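PDB 4D79: tRNA threonylcarbamoyladenosine dehydratase from Escherichia coli, which catalyses the ATP-dependent dehydration of threonylcarbamoyladenosine at position 37 of tRNAs to its cyclic form and can accept sulfur from the cysteine desulfurase CsdA in vitro. Local coordinates for residues 44-49 / 87-92; 150-155 / 250-255. All blocks are in the same frame, centred on the assembly; numbering follows the deposited sequence.

Contact 1 of 2, residues 44-49 / 87-92; sequences WAAEAL and EVMAER
The carboxylate of Glu-47 sits at the edge of the Arg-92 guanidinium, the two planes turned 17° apart, so the groups meet nearly flat and not face on. The grip is side-on and two-pronged: NE of Arg-92 gives its hydrogen to OE1 of Glu-47 at 2.7 Å in a nearly straight N-H...O bond, and NH2 of Arg-92 reaches OE2 of Glu-47, also at 2.7 Å. Each oxygen is met on its syn side, the nitrogens lying somewhat out of the carboxylate plane. Extended from CG to NE, the arginine side chain spans the gap between the helices, while Glu-47 bends at its second torsion (chi2 87°), which brings its carboxylate up to the arginine. Alongside the salt bridge Met-89 packs against the same helix: its CE lies 3.4 Å from OE1 of Glu-47 and 4.0 Å from CB of Glu-47, and its CG packs 4.1 Å from CB of Ala-46. Helices 42-51 and 85-96 run nearly parallel here, their short segments inclined at 19° with axes 10.5 Å apart, and both lie over strand 56-60 of the Rossmann-type sheet of the ThiF family; Ala-46 and Met-89 both touch Leu-59 there. The salt bridge also reaches the dimer interface. OE2 of Glu-47 pairs with Arg-51 as well, and NH2 of Arg-92 bonds the backbone O of Ile-74 of the second subunit, so one carboxylate serves two arginines and one nitrogen serves both chains. A leucine in place of Arg-92 would probably cost the buried Glu-47 carboxylate one of its two arginine partners, and Ile-74 O of the second subunit this donor.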
# COMPACT_ATOMS: atom_id res chain seq x y z
N TRP B 44 -7.60 -1.53 1.96
CA TRP B 44 -6.55 -0.53 1.83
C TRP B 44 -7.05 0.74 1.17
O TRP B 44 -6.61 1.83 1.53
CB TRP B 44 -5.34 -1.09 1.06
CG TRP B 44 -4.90 -2.36 1.60
CD1 TRP B 44 -5.33 -3.57 1.20
CD2 TRP B 44 -3.98 -2.59 2.68
NE1 TRP B 44 -4.74 -4.54 1.93
CE2 TRP B 44 -3.89 -3.99 2.85
CE3 TRP B 44 -3.20 -1.76 3.49
CZ2 TRP B 44 -3.09 -4.58 3.81
CZ3 TRP B 44 -2.38 -2.34 4.44
CH2 TRP B 44 -2.34 -3.74 4.60
N ALA B 45 -7.98 0.64 0.21
CA ALA B 45 -8.57 1.86 -0.33
C ALA B 45 -9.24 2.66 0.80
O ALA B 45 -9.10 3.89 0.89
CB ALA B 45 -9.57 1.52 -1.44
N ALA B 46 -9.97 1.96 1.67
CA ALA B 46 -10.67 2.64 2.74
C ALA B 46 -9.69 3.32 3.68
O ALA B 46 -9.92 4.47 4.10
CB ALA B 46 -11.56 1.64 3.49
N GLU B 47 -8.59 2.63 4.00
CA GLU B 47 -7.51 3.19 4.80
C GLU B 47 -6.97 4.46 4.16
O GLU B 47 -6.81 5.49 4.81
CB GLU B 47 -6.39 2.15 4.97
CG GLU B 47 -5.18 2.62 5.76
CD GLU B 47 -5.33 2.42 7.25
OE1 GLU B 47 -6.41 1.94 7.67
OE2 GLU B 47 -4.36 2.72 8.00
N ALA B 48 -6.67 4.40 2.87
CA ALA B 48 -6.08 5.54 2.20
C ALA B 48 -7.04 6.74 2.16
O ALA B 48 -6.60 7.90 2.29
CB ALA B 48 -5.68 5.13 0.79
N LEU B 49 -8.33 6.50 1.96
CA LEU B 49 -9.31 7.60 1.98
C LEU B 49 -9.33 8.28 3.35
O LEU B 49 -9.33 9.51 3.44
CB LEU B 49 -10.68 7.07 1.65
CG LEU B 49 -10.90 6.56 0.25
CD1 LEU B 49 -12.23 5.80 0.22
CD2 LEU B 49 -10.87 7.65 -0.76
N GLU B 87 -17.57 -3.39 9.64
CA GLU B 87 -17.63 -2.79 10.96
C GLU B 87 -16.23 -2.64 11.57
O GLU B 87 -15.95 -1.65 12.24
CB GLU B 87 -18.52 -3.63 11.87
CG GLU B 87 -18.92 -2.93 13.13
CD GLU B 87 -19.70 -1.67 12.84
OE1 GLU B 87 -20.63 -1.75 12.02
OE2 GLU B 87 -19.35 -0.60 13.38
N VAL B 88 -15.37 -3.65 11.41
CA VAL B 88 -13.99 -3.56 11.89
C VAL B 88 -13.27 -2.40 11.23
O VAL B 88 -12.57 -1.61 11.89
CB VAL B 88 -13.25 -4.90 11.62
CG1 VAL B 88 -11.74 -4.76 11.89
CG2 VAL B 88 -13.83 -5.99 12.47
N MET B 89 -13.41 -2.28 9.91
CA MET B 89 -12.77 -1.21 9.18
C MET B 89 -13.36 0.15 9.56
O MET B 89 -12.63 1.15 9.64
CB MET B 89 -12.90 -1.47 7.68
CG MET B 89 -11.95 -0.68 6.84
SD MET B 89 -10.22 -1.12 7.18
CE MET B 89 -9.44 0.46 6.98
N ALA B 90 -14.66 0.22 9.83
CA ALA B 90 -15.25 1.50 10.24
C ALA B 90 -14.69 1.96 11.58
O ALA B 90 -14.42 3.15 11.77
CB ALA B 90 -16.77 1.38 10.35
N GLU B 91 -14.53 1.04 12.54
CA GLU B 91 -13.96 1.41 13.83
C GLU B 91 -12.53 1.89 13.68
O GLU B 91 -12.08 2.80 14.40
CB GLU B 91 -14.01 0.23 14.80
CG GLU B 91 -13.58 0.65 16.19
CD GLU B 91 -14.45 1.78 16.74
OE1 GLU B 91 -15.65 1.85 16.36
OE2 GLU B 91 -13.92 2.61 17.51
N ARG B 92 -11.77 1.27 12.78
CA ARG B 92 -10.42 1.74 12.50
C ARG B 92 -10.43 3.15 11.93
O ARG B 92 -9.61 3.99 12.32
CB ARG B 92 -9.74 0.77 11.55
CG ARG B 92 -8.30 1.12 11.33
CD ARG B 92 -7.58 0.06 10.50
NE ARG B 92 -6.34 0.61 10.02
CZ ARG B 92 -5.23 0.68 10.74
NH1 ARG B 92 -5.20 0.17 11.98
NH2 ARG B 92 -4.16 1.27 10.24

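Contact 2 of 2, residues 150-155 / 250-255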
# COMPACT_ATOMS: atom_id res chain seq x y z
N VAL B 150 -14.28 4.16 -10.09
CA VAL B 150 -13.07 3.47 -10.50
C VAL B 150 -13.21 2.02 -10.07
O VAL B 150 -13.60 1.73 -8.93
CB VAL B 150 -11.78 4.13 -9.97
CG1 VAL B 150 -11.77 4.30 -8.45
CG2 VAL B 150 -10.55 3.34 -10.47
N THR B 151 -12.96 1.11 -10.99
CA THR B 151 -13.05 -0.31 -10.69
C THR B 151 -11.64 -0.89 -10.68
O THR B 151 -10.67 -0.25 -11.09
CB THR B 151 -13.96 -1.05 -11.69
OG1 THR B 151 -14.16 -2.42 -11.25
CG2 THR B 151 -13.35 -1.08 -13.08
N THR B 152 -11.54 -2.09 -10.15
CA THR B 152 -10.27 -2.77 -10.00
C THR B 152 -10.43 -4.15 -10.60
O THR B 152 -11.44 -4.82 -10.38
CB THR B 152 -9.84 -2.83 -8.52
OG1 THR B 152 -10.89 -3.37 -7.72
CG2 THR B 152 -9.51 -1.43 -7.97
N GLY B 153 -9.45 -4.57 -11.38
CA GLY B 153 -9.42 -5.93 -11.87
C GLY B 153 -8.93 -6.87 -10.78
O GLY B 153 -8.88 -6.53 -9.60
N GLY B 154 -8.51 -8.06 -11.20
CA GLY B 154 -8.04 -9.04 -10.25
C GLY B 154 -6.63 -8.68 -9.80
O GLY B 154 -5.75 -8.43 -10.63
N ALA B 155 -6.44 -8.63 -8.49
CA ALA B 155 -5.14 -8.32 -7.92
C ALA B 155 -4.41 -9.58 -7.48
O ALA B 155 -3.23 -9.52 -7.12
CB ALA B 155 -5.29 -7.36 -6.73
N PHE B 250 -4.57 1.66 -3.47
CA PHE B 250 -3.96 2.98 -3.40
C PHE B 250 -3.98 3.68 -4.75
O PHE B 250 -4.24 4.90 -4.82
CB PHE B 250 -2.52 2.91 -2.87
CG PHE B 250 -2.40 2.47 -1.46
CD1 PHE B 250 -3.48 2.51 -0.60
CD2 PHE B 250 -1.18 2.02 -0.97
CE1 PHE B 250 -3.37 2.11 0.69
CE2 PHE B 250 -1.06 1.61 0.35
CZ PHE B 250 -2.12 1.66 1.17
N VAL B 251 -3.74 2.94 -5.83
CA VAL B 251 -3.81 3.54 -7.16
C VAL B 251 -5.24 3.96 -7.48
O VAL B 251 -5.48 5.03 -8.06
CB VAL B 251 -3.24 2.58 -8.21
CG1 VAL B 251 -3.62 3.04 -9.62
CG2 VAL B 251 -1.73 2.45 -8.07
N ALA B 252 -6.22 3.14 -7.10
CA ALA B 252 -7.62 3.53 -7.28
C ALA B 252 -7.95 4.85 -6.56
O ALA B 252 -8.61 5.72 -7.13
CB ALA B 252 -8.54 2.42 -6.81
N VAL B 253 -7.51 5.00 -5.31
CA VAL B 253 -7.79 6.24 -4.55
C VAL B 253 -7.10 7.44 -5.19
O VAL B 253 -7.74 8.48 -5.44
CB VAL B 253 -7.40 6.06 -3.08
CG1 VAL B 253 -7.42 7.32 -2.30
CG2 VAL B 253 -8.36 5.06 -2.44
N SER B 254 -5.83 7.29 -5.54
CA SER B 254 -5.09 8.39 -6.15
C SER B 254 -5.74 8.82 -7.46
O SER B 254 -5.80 10.02 -7.76
CB SER B 254 -3.65 8.01 -6.41
OG SER B 254 -2.87 8.00 -5.20
N HIS B 255 -6.21 7.85 -8.25
CA HIS B 255 -6.90 8.17 -9.49
C HIS B 255 -8.18 8.96 -9.20
O HIS B 255 -8.46 9.99 -9.84
CB HIS B 255 -7.21 6.88 -10.25
CG HIS B 255 -7.90 7.10 -11.56
ND1 HIS B 255 -7.23 7.46 -12.71
CD2 HIS B 255 -9.21 7.05 -11.90
CE1 HIS B 255 -8.08 7.57 -13.71
NE2 HIS B 255 -9.30 7.34 -13.24
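Ala-252 is the first residue of helix segment 250-255 to touch strand 149-152, and its methyl fits between two side chains of that strand: CB of Ala-252 lies 4.1 Å from CG1 of Val-150 and 4.1 Å from CG2 of Thr-152. The same CG1 of Val-150 also rests against the backbone, 3.7 Å from O of Ala-252. One turn on, His-255 reaches Val-150 obliquely, with CD2 of its ring 4.2 Å from CG2 of Val-150. Val-150 therefore splits its two methyls between the two helix residues: with CG2 anti to the backbone N, that branch goes to the histidine and CG1 to the alanine. The helix runs antiparallel to the strand, 168° between their directions with axes 8.9 Å apart. It packs on one face of the mixed sheet of this Rossmann-type fold, with Val-204 of the adjoining strand 202-206 also touching Val-150, Thr-152 and Ala-252. Although residues 237-257 are predicted to form a transmembrane helix, here segment 250-255 is packed inside a folded globular domain. The polar ends have their partners outside the two segments: His-255 NE2 is hydrogen-bonded to OD2 of Asp-202, which helps to fix the turn of the ring, and the hydroxyl of Thr-152 bonds the backbone O of Asp-127.

Both contacts are buried within the one ThiF-family domain, but contact 1 joins two helices whereas contact 2 lays a helix on a strand. Their chemistry differs accordingly: a salt bridge reaching the dimer interface dominates contact 1, while contact 2, closer to the centre of the chain, rests on van der Waals meetings, mostly of methyl groups, with no hydrogen bond across it. Their centres are 15 Å apart, yet they touch through helices 42-51 and 242-266. CE1 of Phe-250 lies 3.4 Å from O of Trp-44, and CG1 of Val-253 lies 3.8 Å from CD2 of Leu-49. The faces of segments 44-49 and 250-255 left unused by their own contacts thus pack together, and both contacts also touch the second subunit.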